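Probable transcriptional regulator (Pseudomonas aeruginosa, PDB 2ESN) probably regulates transcription as a LysR-type factor, binding DNA through a helix-turn-helix domain and probably sensing an effector through its LysR substrate-binding domain. Local coordinates at residues Y157-E162 and S213-R218; F113-P118 and G299-L304; L56-G61 and Q65-A70; A238-A243 and R254-A259; V229-P234 and T246-T251. One frame throughout, in Å; residues are numbered along the deposited sequence.

Contact 1 (Y157-E162 and S213-R218); sequences YDEEHE and SGVIDR
Arg-218 NH1 donates to Glu-159 OE1 across the contact at 3.2 Å, in a salt bridge with an N-H...O angle of 153°. The N-H meets the oxygen on its syn side. One hydrogen bond joins the two groups, since the other oxygen, Glu-159 OE2, faces CD of Arg-218 at 3.1 Å and no second N-H reaches it. Carboxylate and guanidinium planes stand 39° apart, so the groups are not coplanar. Behind the guanidinium, Ser-213 OG acts as a second-shell acceptor: it takes Arg-218 NH2 at 2.7 Å, and NE only weakly. Glu-159 gets to the arginine with CG anti to the backbone N (chi1 -165°) and an extended chain.

Val-215 fills the remaining interface. Its CG2 lies 4.0 Å from Glu-159 CD, while CG1 approaches Tyr-157 OH to 3.2 Å, a tight fit for a methyl against a hydroxyl whose hydrogen-bond partner is Tyr-178 OH. At the start of the helix, the N-cap residue Gly-214 donates from its N to Asp-217 OD1.

In the LysR substrate-binding domain, the contact joins the loop leaving strand 153-157 to the first turn of helix 215-221, with strand 168-183 touching Val-215 through Tyr-178 and Thr-29 of the second subunit packing on Ser-213 and Asp-217.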
# COMPACT_ATOMS: atom_id res chain seq x y z
N TYR C 157 -26.36 4.39 2.18
CA TYR C 157 -27.23 5.45 2.66
C TYR C 157 -26.50 6.37 3.68
O TYR C 157 -25.44 5.98 4.22
CB TYR C 157 -28.59 4.90 3.16
CG TYR C 157 -28.66 4.08 4.47
CD1 TYR C 157 -28.72 2.66 4.44
CD2 TYR C 157 -28.78 4.73 5.73
CE1 TYR C 157 -28.85 1.89 5.63
CE2 TYR C 157 -28.94 3.99 6.94
CZ TYR C 157 -28.95 2.56 6.89
OH TYR C 157 -29.06 1.84 8.08
N ASP C 158 -27.02 7.59 3.88
CA ASP C 158 -26.37 8.53 4.84
C ASP C 158 -26.96 8.26 6.18
O ASP C 158 -28.17 8.24 6.32
CB ASP C 158 -26.60 10.04 4.53
CG ASP C 158 -26.14 10.47 3.11
OD1 ASP C 158 -25.08 10.01 2.61
OD2 ASP C 158 -26.87 11.30 2.53
N GLU C 159 -26.09 8.05 7.15
CA GLU C 159 -26.51 8.01 8.55
C GLU C 159 -26.68 9.44 9.11
O GLU C 159 -25.72 10.13 9.44
CB GLU C 159 -25.57 7.16 9.39
CG GLU C 159 -26.11 6.76 10.76
CD GLU C 159 -25.12 5.89 11.55
OE1 GLU C 159 -24.28 5.18 10.92
OE2 GLU C 159 -25.20 5.89 12.81
N GLU C 160 -27.93 9.88 9.10
CA GLU C 160 -28.47 10.95 9.96
C GLU C 160 -27.76 12.31 10.08
O GLU C 160 -26.93 12.48 10.97
CB GLU C 160 -28.66 10.38 11.37
CG GLU C 160 -27.35 10.28 12.17
CD GLU C 160 -27.58 10.06 13.64
OE1 GLU C 160 -28.55 9.35 13.96
OE2 GLU C 160 -26.79 10.60 14.47
N HIS C 161 -27.99 13.27 9.18
CA HIS C 161 -28.03 13.07 7.76
C HIS C 161 -26.56 13.45 7.46
O HIS C 161 -26.21 14.64 7.38
CB HIS C 161 -29.03 14.04 7.13
CG HIS C 161 -30.43 13.89 7.67
ND1 HIS C 161 -31.54 13.86 6.85
CD2 HIS C 161 -30.89 13.74 8.94
CE1 HIS C 161 -32.63 13.71 7.59
NE2 HIS C 161 -32.26 13.63 8.86
N GLU C 162 -25.72 12.42 7.36
CA GLU C 162 -24.26 12.55 7.24
C GLU C 162 -23.89 13.65 6.25
O GLU C 162 -24.52 13.78 5.19
CB GLU C 162 -23.63 11.20 6.80
CG GLU C 162 -23.32 10.17 7.92
CD GLU C 162 -23.17 8.71 7.40
OE1 GLU C 162 -23.41 8.47 6.20
OE2 GLU C 162 -22.82 7.78 8.19
N SER C 213 -20.15 -2.03 15.61
CA SER C 213 -21.52 -1.89 16.06
C SER C 213 -22.43 -1.86 14.84
O SER C 213 -21.93 -1.55 13.76
CB SER C 213 -21.65 -0.56 16.83
OG SER C 213 -21.65 0.50 15.89
N GLY C 214 -23.74 -2.11 14.99
CA GLY C 214 -24.75 -1.97 13.89
C GLY C 214 -25.30 -0.54 13.85
O GLY C 214 -25.10 0.23 14.82
N VAL C 215 -25.94 -0.14 12.75
CA VAL C 215 -26.51 1.25 12.66
C VAL C 215 -27.62 1.39 13.71
O VAL C 215 -27.84 2.44 14.30
CB VAL C 215 -27.07 1.57 11.24
CG1 VAL C 215 -28.06 0.41 10.79
CG2 VAL C 215 -27.76 2.96 11.23
N ILE C 216 -28.31 0.28 13.98
CA ILE C 216 -29.31 0.28 15.05
C ILE C 216 -28.71 0.45 16.45
O ILE C 216 -29.36 0.96 17.35
CB ILE C 216 -30.19 -0.99 14.95
CG1 ILE C 216 -30.72 -1.14 13.52
CG2 ILE C 216 -31.31 -1.00 16.03
CD1 ILE C 216 -31.73 -0.04 13.08
N ASP C 217 -27.49 -0.05 16.66
CA ASP C 217 -26.84 0.03 17.97
C ASP C 217 -26.51 1.47 18.28
O ASP C 217 -26.75 1.94 19.39
CB ASP C 217 -25.56 -0.80 18.01
CG ASP C 217 -25.82 -2.27 17.95
OD1 ASP C 217 -25.25 -2.92 17.04
OD2 ASP C 217 -26.63 -2.79 18.76
N ARG C 218 -25.90 2.13 17.31
CA ARG C 218 -25.70 3.58 17.31
C ARG C 218 -27.01 4.27 17.69
O ARG C 218 -27.08 4.92 18.74
CB ARG C 218 -25.19 4.02 15.92
CG ARG C 218 -23.67 4.35 15.83
CD ARG C 218 -23.10 4.29 14.37
NE ARG C 218 -22.52 2.97 14.20
CZ ARG C 218 -22.74 2.09 13.21
NH1 ARG C 218 -23.48 2.37 12.13
NH2 ARG C 218 -22.13 0.91 13.30

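Contact 2 (F113-P118 and G299-L304); sequences FALLPP and GQLKGL
Leu-115 and Leu-301 make the first of three apolar meetings, each made by a leucine methyl. The CD2 methyl of Leu-115 is received at the fork of Leu-301, 3.8 Å from CG and at similar range from both CD1 and CD2, and the two side chains cross at about a right angle. That same Leu-115 methyl also touches Leu-304 CD2 at 3.7 Å, again with the chains at about a right angle, so one methyl group bridges two leucines three residues apart. Leu-115 reaches this position with its CG opposite the backbone N (chi1 -157°). The third meeting is looser: Pro-118 CB to Leu-304 CD1, 4.2 Å.

The fold here is the LysR substrate-binding domain, of the periplasmic-binding-protein type, and the contact brings its last helix, 293-303, against helix 109-126. Trp-173 of strand 168-183 touches both Leu-115 and Leu-301, which places the leucines between two helices and the sheet.

A second kind of contact is methyl against backbone carbonyl. Leu-304 CD1 lies 3.6 Å from Pro-118 O, nearer than it comes to the proline ring. Helix 109-126 is kinked here, since the N atoms of Pro-117 and Pro-118 have no bond to the preceding turn.

Polar contact lies beside the leucines: Gln-300 OE1 accepts from Arg-122 NH1, further along the same helix 109-126.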
# COMPACT_ATOMS: atom_id res chain seq x y z
N PHE C 113 -28.30 -6.37 -4.12
CA PHE C 113 -29.64 -6.92 -4.18
C PHE C 113 -30.69 -5.92 -4.59
O PHE C 113 -31.61 -6.27 -5.38
CB PHE C 113 -30.00 -7.58 -2.82
CG PHE C 113 -31.51 -7.71 -2.59
CD1 PHE C 113 -32.22 -8.79 -3.07
CD2 PHE C 113 -32.20 -6.73 -1.90
CE1 PHE C 113 -33.60 -8.88 -2.81
CE2 PHE C 113 -33.54 -6.80 -1.68
CZ PHE C 113 -34.26 -7.90 -2.12
N ALA C 114 -30.63 -4.70 -4.05
CA ALA C 114 -31.70 -3.71 -4.27
C ALA C 114 -31.63 -3.09 -5.71
O ALA C 114 -32.66 -2.91 -6.38
CB ALA C 114 -31.75 -2.62 -3.15
N LEU C 115 -30.42 -2.83 -6.16
CA LEU C 115 -30.14 -2.19 -7.44
C LEU C 115 -30.08 -3.14 -8.63
O LEU C 115 -30.68 -2.88 -9.63
CB LEU C 115 -28.84 -1.47 -7.37
CG LEU C 115 -28.48 -0.27 -8.32
CD1 LEU C 115 -27.11 -0.36 -8.92
CD2 LEU C 115 -29.56 0.40 -9.20
N LEU C 116 -29.33 -4.21 -8.55
CA LEU C 116 -29.03 -4.97 -9.78
C LEU C 116 -30.22 -5.61 -10.50
O LEU C 116 -30.24 -5.59 -11.74
CB LEU C 116 -27.95 -6.03 -9.52
CG LEU C 116 -26.51 -5.51 -9.29
CD1 LEU C 116 -25.47 -6.69 -9.31
CD2 LEU C 116 -26.13 -4.53 -10.31
N PRO C 117 -31.18 -6.25 -9.76
CA PRO C 117 -32.31 -6.88 -10.47
C PRO C 117 -33.08 -5.93 -11.39
O PRO C 117 -33.22 -6.26 -12.57
CB PRO C 117 -33.18 -7.45 -9.30
CG PRO C 117 -31.98 -7.88 -8.23
CD PRO C 117 -31.19 -6.59 -8.30
N PRO C 118 -33.57 -4.78 -10.87
CA PRO C 118 -34.27 -3.91 -11.80
C PRO C 118 -33.37 -3.16 -12.79
O PRO C 118 -33.81 -2.86 -13.91
CB PRO C 118 -35.02 -2.92 -10.88
CG PRO C 118 -34.19 -2.82 -9.61
CD PRO C 118 -33.55 -4.25 -9.48
N GLY C 299 -28.50 9.28 -14.70
CA GLY C 299 -29.89 9.36 -15.17
C GLY C 299 -30.65 8.02 -15.20
O GLY C 299 -31.87 8.00 -15.04
N GLN C 300 -29.92 6.92 -15.43
CA GLN C 300 -30.55 5.60 -15.42
C GLN C 300 -31.26 5.32 -14.10
O GLN C 300 -32.43 4.94 -14.11
CB GLN C 300 -29.57 4.47 -15.78
CG GLN C 300 -29.26 4.38 -17.24
CD GLN C 300 -30.53 4.27 -18.13
OE1 GLN C 300 -31.20 3.24 -18.13
NE2 GLN C 300 -30.84 5.34 -18.89
N LEU C 301 -30.57 5.52 -12.97
CA LEU C 301 -31.17 5.26 -11.65
C LEU C 301 -32.33 6.22 -11.30
O LEU C 301 -33.15 5.93 -10.42
CB LEU C 301 -30.13 5.30 -10.56
CG LEU C 301 -29.37 4.00 -10.32
CD1 LEU C 301 -28.67 3.56 -11.57
CD2 LEU C 301 -28.37 4.10 -9.13
N LYS C 302 -32.41 7.33 -12.05
CA LYS C 302 -33.31 8.41 -11.68
C LYS C 302 -34.72 7.93 -11.64
O LYS C 302 -35.32 7.92 -10.56
CB LYS C 302 -33.09 9.70 -12.51
CG LYS C 302 -32.24 10.72 -11.69
CD LYS C 302 -31.39 11.74 -12.49
CE LYS C 302 -30.51 12.54 -11.48
NZ LYS C 302 -29.24 13.24 -12.00
N GLY C 303 -35.25 7.47 -12.77
CA GLY C 303 -36.62 6.96 -12.73
C GLY C 303 -36.75 5.47 -12.38
O GLY C 303 -37.87 4.97 -12.29
N LEU C 304 -35.61 4.78 -12.18
CA LEU C 304 -35.63 3.32 -11.91
C LEU C 304 -36.65 2.79 -10.85
O LEU C 304 -36.63 3.23 -9.72
CB LEU C 304 -34.20 2.83 -11.58
CG LEU C 304 -34.04 1.30 -11.57
CD1 LEU C 304 -34.26 0.60 -12.96
CD2 LEU C 304 -32.71 0.96 -10.99

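Contact 3 (L56-G61 and Q65-A70); sequences LFLRQG and QPTQRA
The ring of Phe-57 meets Pro-66 at a slant, neither squarely over a face nor along an edge: its CD2 is 3.7 Å from Pro-66 CA, and its CE2 3.9 Å from Pro-66 CB. The side chains of Gln-60 and Gln-65 lie alongside each other, pointing the same way, their amide planes 53° apart, and Gln-60 NE2 packs on Gln-65 CB at 4.0 Å.

Backbone bonds hold the ladder. Phe-57 and Pro-66 form an antiparallel non-hydrogen-bonded pair, whereas Leu-58 and Gln-65 form a hydrogen-bonded one, with Leu-58 N to Gln-65 O 2.7 Å and Gln-65 N to Leu-58 O 2.9 Å. Beyond the ladder, Leu-56 O accepts from Thr-67 N at 2.7 Å, the donor standing 50° above the carbonyl plane. The same oxygen receives a CA-H contact from Pro-66 and lies 3.2 Å from Ala-70 CB. Thr-67 is the N-cap of the next helix; its OG1 accepts weakly from Ala-70 N and also bonds Asp-54 OD2.

This beta hairpin is the wing of a winged helix-turn-helix domain. Leu-21 and Tyr-22 of helix 15-24 back the Phe-57 side, and strand 63-66 leads straight into the long helix 68-87.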
# COMPACT_ATOMS: atom_id res chain seq x y z
N LEU C 56 9.65 -6.20 -44.12
CA LEU C 56 8.55 -6.32 -43.12
C LEU C 56 7.50 -7.33 -43.58
O LEU C 56 7.11 -8.24 -42.82
CB LEU C 56 7.86 -4.95 -42.87
CG LEU C 56 8.79 -3.86 -42.37
CD1 LEU C 56 8.02 -2.61 -42.15
CD2 LEU C 56 9.38 -4.32 -41.02
N PHE C 57 7.03 -7.14 -44.82
CA PHE C 57 6.08 -8.07 -45.46
C PHE C 57 6.49 -8.31 -46.92
O PHE C 57 6.73 -7.36 -47.64
CB PHE C 57 4.66 -7.51 -45.47
CG PHE C 57 4.12 -7.14 -44.09
CD1 PHE C 57 4.42 -5.92 -43.53
CD2 PHE C 57 3.35 -8.05 -43.36
CE1 PHE C 57 3.93 -5.56 -42.26
CE2 PHE C 57 2.85 -7.72 -42.08
CZ PHE C 57 3.13 -6.47 -41.54
N LEU C 58 6.51 -9.58 -47.33
CA LEU C 58 6.64 -9.98 -48.74
C LEU C 58 5.26 -10.33 -49.41
O LEU C 58 4.43 -11.12 -48.86
CB LEU C 58 7.61 -11.15 -48.85
CG LEU C 58 8.93 -10.99 -48.04
CD1 LEU C 58 9.68 -12.34 -47.84
CD2 LEU C 58 9.88 -9.90 -48.61
N ARG C 59 5.04 -9.78 -50.59
CA ARG C 59 3.81 -10.03 -51.32
C ARG C 59 3.79 -11.38 -52.04
O ARG C 59 4.73 -11.73 -52.74
CB ARG C 59 3.53 -8.88 -52.28
CG ARG C 59 2.25 -9.03 -53.03
CD ARG C 59 1.93 -7.69 -53.65
NE ARG C 59 1.79 -7.77 -55.10
CZ ARG C 59 2.53 -8.52 -55.91
NH1 ARG C 59 3.54 -9.25 -55.44
NH2 ARG C 59 2.28 -8.52 -57.21
N GLN C 60 2.74 -12.17 -51.80
CA GLN C 60 2.40 -13.36 -52.60
C GLN C 60 0.96 -13.20 -53.06
O GLN C 60 0.03 -13.53 -52.29
CB GLN C 60 2.28 -14.57 -51.72
CG GLN C 60 3.49 -15.22 -51.23
CD GLN C 60 3.05 -16.36 -50.34
OE1 GLN C 60 2.52 -17.37 -50.84
NE2 GLN C 60 3.18 -16.19 -49.00
N GLY C 61 0.75 -12.67 -54.25
CA GLY C 61 -0.59 -12.44 -54.70
C GLY C 61 -1.07 -11.18 -54.06
O GLY C 61 -0.51 -10.12 -54.31
N GLN C 65 3.03 -11.48 -46.38
CA GLN C 65 3.66 -12.36 -45.44
C GLN C 65 4.78 -11.63 -44.67
O GLN C 65 5.73 -11.14 -45.30
CB GLN C 65 4.26 -13.53 -46.19
CG GLN C 65 4.81 -14.62 -45.28
CD GLN C 65 3.74 -15.24 -44.33
OE1 GLN C 65 2.53 -15.39 -44.68
NE2 GLN C 65 4.19 -15.61 -43.11
N PRO C 66 4.67 -11.55 -43.33
CA PRO C 66 5.59 -10.86 -42.45
C PRO C 66 6.97 -11.53 -42.42
O PRO C 66 7.06 -12.75 -42.33
CB PRO C 66 4.90 -10.94 -41.07
CG PRO C 66 3.90 -12.00 -41.15
CD PRO C 66 3.53 -12.14 -42.59
N THR C 67 8.04 -10.74 -42.52
CA THR C 67 9.41 -11.24 -42.28
C THR C 67 9.46 -11.69 -40.79
O THR C 67 8.53 -11.40 -40.02
CB THR C 67 10.50 -10.17 -42.57
OG1 THR C 67 10.30 -9.03 -41.73
CG2 THR C 67 10.49 -9.72 -44.07
N GLN C 68 10.50 -12.43 -40.42
CA GLN C 68 10.61 -12.99 -39.05
C GLN C 68 10.86 -11.89 -38.00
O GLN C 68 10.35 -11.93 -36.89
CB GLN C 68 11.65 -14.13 -38.99
CG GLN C 68 12.71 -14.17 -40.15
CD GLN C 68 12.11 -14.09 -41.60
OE1 GLN C 68 12.55 -13.27 -42.43
NE2 GLN C 68 11.13 -14.95 -41.90
N ARG C 69 11.59 -10.86 -38.43
CA ARG C 69 11.69 -9.58 -37.73
C ARG C 69 10.35 -9.00 -37.36
O ARG C 69 10.10 -8.70 -36.19
CB ARG C 69 12.37 -8.55 -38.64
CG ARG C 69 13.60 -9.07 -39.34
CD ARG C 69 14.72 -9.24 -38.36
NE ARG C 69 14.90 -8.03 -37.57
CZ ARG C 69 15.37 -6.88 -38.05
NH1 ARG C 69 15.48 -5.85 -37.24
NH2 ARG C 69 15.72 -6.75 -39.33
N ALA C 70 9.50 -8.82 -38.39
CA ALA C 70 8.17 -8.21 -38.26
C ALA C 70 7.33 -8.97 -37.23
O ALA C 70 6.56 -8.38 -36.45
CB ALA C 70 7.47 -8.16 -39.60

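Contact 4 (A238-A243 and R254-A259); sequences AALFLA and RHAARA
With chi1 of -77°, Leu-240 sets its CG opposite its own carbonyl carbon, and chi2 of 158° then spreads the two methyls over neighbouring residues of the facing helix. CD1 goes to Ala-256, 3.6 Å from its O and 4.0 Å from its CB. CD2 goes to Ala-257, 3.7 Å from CA and 3.8 Å from CB. One side chain therefore straddles the peptide link between two alanines. Because these residues carry nothing beyond CB, the methyls come down onto the backbone itself, and the CA atoms of Leu-240 and Ala-257 are 6.7 Å apart.

Helix 236-244 and helix 254-264 are separated by a single strand, 249-253, giving a helix-strand-helix run within the LysR substrate-binding domain. Leu-260 and Leu-266 extend the apolar surround of Leu-240, while Val-181 of strand 168-183 underlies Ala-257. Next to Leu-240 in the chain, Phe-241 meets Phe-113 of the second subunit edge-to-face.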
# COMPACT_ATOMS: atom_id res chain seq x y z
N ALA C 238 -27.82 -13.40 4.02
CA ALA C 238 -27.52 -14.54 4.88
C ALA C 238 -28.12 -14.33 6.28
O ALA C 238 -28.51 -15.30 6.91
CB ALA C 238 -26.03 -14.80 4.96
N ALA C 239 -28.15 -13.09 6.76
CA ALA C 239 -28.64 -12.78 8.13
C ALA C 239 -30.11 -13.13 8.27
O ALA C 239 -30.55 -13.60 9.31
CB ALA C 239 -28.45 -11.29 8.43
N LEU C 240 -30.87 -12.88 7.22
CA LEU C 240 -32.30 -13.17 7.16
C LEU C 240 -32.49 -14.67 7.30
O LEU C 240 -33.33 -15.12 8.09
CB LEU C 240 -32.90 -12.61 5.84
CG LEU C 240 -33.10 -11.10 5.88
CD1 LEU C 240 -33.17 -10.49 4.50
CD2 LEU C 240 -34.39 -10.77 6.63
N PHE C 241 -31.66 -15.49 6.65
CA PHE C 241 -31.76 -16.94 6.90
C PHE C 241 -31.34 -17.35 8.31
O PHE C 241 -31.92 -18.30 8.90
CB PHE C 241 -30.97 -17.79 5.89
CG PHE C 241 -31.63 -17.84 4.53
CD1 PHE C 241 -31.23 -16.97 3.52
CD2 PHE C 241 -32.68 -18.77 4.30
CE1 PHE C 241 -31.85 -17.05 2.23
CE2 PHE C 241 -33.32 -18.86 3.07
CZ PHE C 241 -32.91 -17.99 2.01
N LEU C 242 -30.34 -16.67 8.85
CA LEU C 242 -29.96 -16.92 10.23
C LEU C 242 -31.15 -16.70 11.21
O LEU C 242 -31.45 -17.52 12.07
CB LEU C 242 -28.77 -15.99 10.60
CG LEU C 242 -28.44 -15.90 12.12
CD1 LEU C 242 -27.96 -17.29 12.65
CD2 LEU C 242 -27.36 -14.85 12.33
N ALA C 243 -31.82 -15.57 11.07
CA ALA C 243 -33.04 -15.25 11.84
C ALA C 243 -34.20 -16.25 11.75
O ALA C 243 -34.98 -16.39 12.73
CB ALA C 243 -33.53 -13.89 11.43
N ARG C 254 -36.66 -3.50 5.11
CA ARG C 254 -37.93 -4.12 4.72
C ARG C 254 -37.95 -4.72 3.29
O ARG C 254 -38.43 -5.84 3.05
CB ARG C 254 -39.09 -3.17 4.99
CG ARG C 254 -40.49 -3.84 4.79
CD ARG C 254 -41.59 -2.76 4.87
NE ARG C 254 -42.96 -3.30 4.72
CZ ARG C 254 -43.69 -3.38 3.57
NH1 ARG C 254 -44.92 -3.88 3.59
NH2 ARG C 254 -43.22 -3.01 2.38
N HIS C 255 -37.36 -4.01 2.34
CA HIS C 255 -37.32 -4.51 0.99
C HIS C 255 -36.67 -5.87 0.98
O HIS C 255 -37.14 -6.74 0.28
CB HIS C 255 -36.47 -3.54 0.12
CG HIS C 255 -36.52 -3.84 -1.36
ND1 HIS C 255 -37.69 -3.85 -2.09
CD2 HIS C 255 -35.52 -4.08 -2.25
CE1 HIS C 255 -37.41 -4.10 -3.36
NE2 HIS C 255 -36.10 -4.26 -3.47
N ALA C 256 -35.57 -6.08 1.74
CA ALA C 256 -34.90 -7.40 1.75
C ALA C 256 -35.67 -8.49 2.56
O ALA C 256 -35.79 -9.68 2.15
CB ALA C 256 -33.43 -7.26 2.23
N ALA C 257 -36.16 -8.10 3.73
CA ALA C 257 -36.86 -9.02 4.58
C ALA C 257 -38.13 -9.52 3.86
O ALA C 257 -38.45 -10.73 3.90
CB ALA C 257 -37.23 -8.30 5.94
N ARG C 258 -38.86 -8.61 3.21
CA ARG C 258 -40.02 -9.06 2.38
C ARG C 258 -39.67 -10.04 1.29
O ARG C 258 -40.42 -10.96 1.08
CB ARG C 258 -40.72 -7.89 1.73
CG ARG C 258 -41.46 -7.03 2.70
CD ARG C 258 -42.13 -5.85 1.97
NE ARG C 258 -43.57 -6.09 1.99
CZ ARG C 258 -44.25 -6.82 1.10
NH1 ARG C 258 -45.56 -6.98 1.27
NH2 ARG C 258 -43.64 -7.38 0.04
N ALA C 259 -38.56 -9.84 0.59
CA ALA C 259 -38.11 -10.79 -0.45
C ALA C 259 -37.75 -12.19 0.09
O ALA C 259 -37.80 -13.22 -0.61
CB ALA C 259 -36.90 -10.20 -1.18

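Contact 5 (V229-P234 and T246-T251); sequences VAVQLP and TDFLLT
Ala-230 and Phe-248 meet at the edge of a beta-alpha-beta crossover, in which strand 228-233 passes through helix 236-244 to strand 249-253, with strand 202-206 running parallel between them. The methyl of Ala-230 stands over one face of the Phe-248 ring in a CH-pi contact. Its CB is 3.8 Å from the ring centroid and 21° off the normal, leaning toward the far end of the ring, where CZ is 3.6 Å away and CE1 3.7 Å. Val-231 takes a different attitude: its side chain runs at about a right angle to that of Phe-248, and CG2 approaches CE1 obliquely at 4.1 Å. With chi1 at -53°, Phe-248 carries its ring opposite the carbonyl carbon, in toward strand 228-233.

The face of the ring opposite to Ala-230 lies against Thr-246 CB, 3.8 Å above the plane, so the phenyl is sandwiched between a methyl and a threonine. Leu-242 of helix 236-244 also packs on Val-231, and Val-231 with Gln-232 continues the sheet by pairing in parallel with a strand of the second subunit. The threonine is fixed by an ST turn: Phe-248 N donates to Thr-246 OG1 at 3.1 Å, and that hydroxyl is bonded in addition to Leu-242 O.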
# COMPACT_ATOMS: atom_id res chain seq x y z
N VAL C 229 -25.88 -9.03 21.56
CA VAL C 229 -25.58 -9.45 20.20
C VAL C 229 -25.01 -10.82 20.18
O VAL C 229 -24.00 -11.06 20.84
CB VAL C 229 -24.59 -8.43 19.52
CG1 VAL C 229 -24.08 -8.98 18.20
CG2 VAL C 229 -25.27 -7.02 19.39
N ALA C 230 -25.61 -11.74 19.41
CA ALA C 230 -25.05 -13.08 19.23
C ALA C 230 -24.13 -13.20 18.01
O ALA C 230 -23.14 -13.91 18.06
CB ALA C 230 -26.18 -14.08 19.12
N VAL C 231 -24.48 -12.56 16.89
CA VAL C 231 -23.71 -12.67 15.64
C VAL C 231 -23.66 -11.31 14.94
O VAL C 231 -24.69 -10.64 14.84
CB VAL C 231 -24.40 -13.71 14.64
CG1 VAL C 231 -23.55 -13.92 13.37
CG2 VAL C 231 -24.66 -15.06 15.32
N GLN C 232 -22.48 -10.94 14.42
CA GLN C 232 -22.34 -9.84 13.48
C GLN C 232 -21.90 -10.45 12.17
O GLN C 232 -21.08 -11.38 12.17
CB GLN C 232 -21.27 -8.84 13.94
CG GLN C 232 -21.73 -8.00 15.13
CD GLN C 232 -20.58 -7.18 15.81
OE1 GLN C 232 -20.82 -6.09 16.36
NE2 GLN C 232 -19.39 -7.74 15.84
N LEU C 233 -22.42 -9.95 11.06
CA LEU C 233 -21.99 -10.46 9.72
C LEU C 233 -22.27 -9.35 8.76
O LEU C 233 -23.04 -8.45 9.07
CB LEU C 233 -22.72 -11.76 9.30
CG LEU C 233 -24.25 -11.78 9.07
CD1 LEU C 233 -24.70 -13.13 8.42
CD2 LEU C 233 -25.03 -11.53 10.39
N PRO C 234 -21.57 -9.34 7.63
CA PRO C 234 -21.66 -8.23 6.70
C PRO C 234 -22.83 -8.36 5.72
O PRO C 234 -23.13 -7.39 4.99
CB PRO C 234 -20.30 -8.33 5.95
CG PRO C 234 -19.60 -9.55 6.46
CD PRO C 234 -20.54 -10.34 7.24
N THR C 246 -33.25 -19.41 14.10
CA THR C 246 -32.95 -19.22 15.50
C THR C 246 -33.97 -18.34 16.17
O THR C 246 -34.93 -17.81 15.52
CB THR C 246 -31.58 -18.51 15.67
OG1 THR C 246 -31.70 -17.24 15.01
CG2 THR C 246 -30.42 -19.30 15.05
N ASP C 247 -33.72 -18.11 17.47
CA ASP C 247 -34.59 -17.20 18.18
C ASP C 247 -34.07 -15.78 18.07
O ASP C 247 -34.68 -14.84 18.64
CB ASP C 247 -34.78 -17.61 19.66
CG ASP C 247 -35.39 -19.01 19.77
OD1 ASP C 247 -36.04 -19.45 18.79
OD2 ASP C 247 -35.20 -19.69 20.79
N PHE C 248 -33.02 -15.61 17.28
CA PHE C 248 -32.45 -14.26 17.18
C PHE C 248 -33.31 -13.31 16.43
O PHE C 248 -33.92 -13.67 15.42
CB PHE C 248 -31.06 -14.29 16.56
CG PHE C 248 -30.10 -15.25 17.22
CD1 PHE C 248 -29.01 -15.69 16.53
CD2 PHE C 248 -30.24 -15.67 18.54
CE1 PHE C 248 -28.06 -16.55 17.08
CE2 PHE C 248 -29.30 -16.56 19.14
CZ PHE C 248 -28.21 -16.98 18.42
N LEU C 249 -33.28 -12.04 16.85
CA LEU C 249 -33.96 -11.01 16.14
C LEU C 249 -32.98 -10.25 15.21
O LEU C 249 -31.78 -10.15 15.52
CB LEU C 249 -34.61 -10.07 17.14
CG LEU C 249 -35.64 -10.71 18.10
CD1 LEU C 249 -36.33 -9.63 18.91
CD2 LEU C 249 -36.70 -11.47 17.29
N LEU C 250 -33.49 -9.71 14.10
CA LEU C 250 -32.67 -8.99 13.16
C LEU C 250 -33.44 -7.75 12.79
O LEU C 250 -34.62 -7.83 12.51
CB LEU C 250 -32.37 -9.85 11.91
CG LEU C 250 -31.83 -9.10 10.65
CD1 LEU C 250 -30.36 -8.66 10.86
CD2 LEU C 250 -31.93 -9.99 9.39
N THR C 251 -32.78 -6.60 12.77
CA THR C 251 -33.49 -5.34 12.40
C THR C 251 -32.90 -4.92 11.04
O THR C 251 -31.71 -4.59 10.96
CB THR C 251 -33.29 -4.25 13.48
OG1 THR C 251 -33.52 -4.84 14.80
CG2 THR C 251 -34.20 -3.00 13.16

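Contact 3 comes first along the chain and stands apart in the DNA-binding domain, its centre 53 to 69 Å from the others. The remaining four share the LysR substrate-binding domain. Contact 2 joins helices 109-126 and 293-303, far apart in the sequence (181 residues at the closest ends), so contacts 1, 4 and 5 are nested in the loop it closes. Contacts 4 and 5 interleave, with centres 11 Å apart, Leu-250 and Leu-233 packing on helix 236-244. Contact 5 touches contact 1 through Thr-251 and Ile-216, and contact 4 meets contact 2 at Phe-113. Contacts 1, 2, 4 and 5 all touch the second subunit, consistent with a domain that dimerises, whereas contact 3 touches the third.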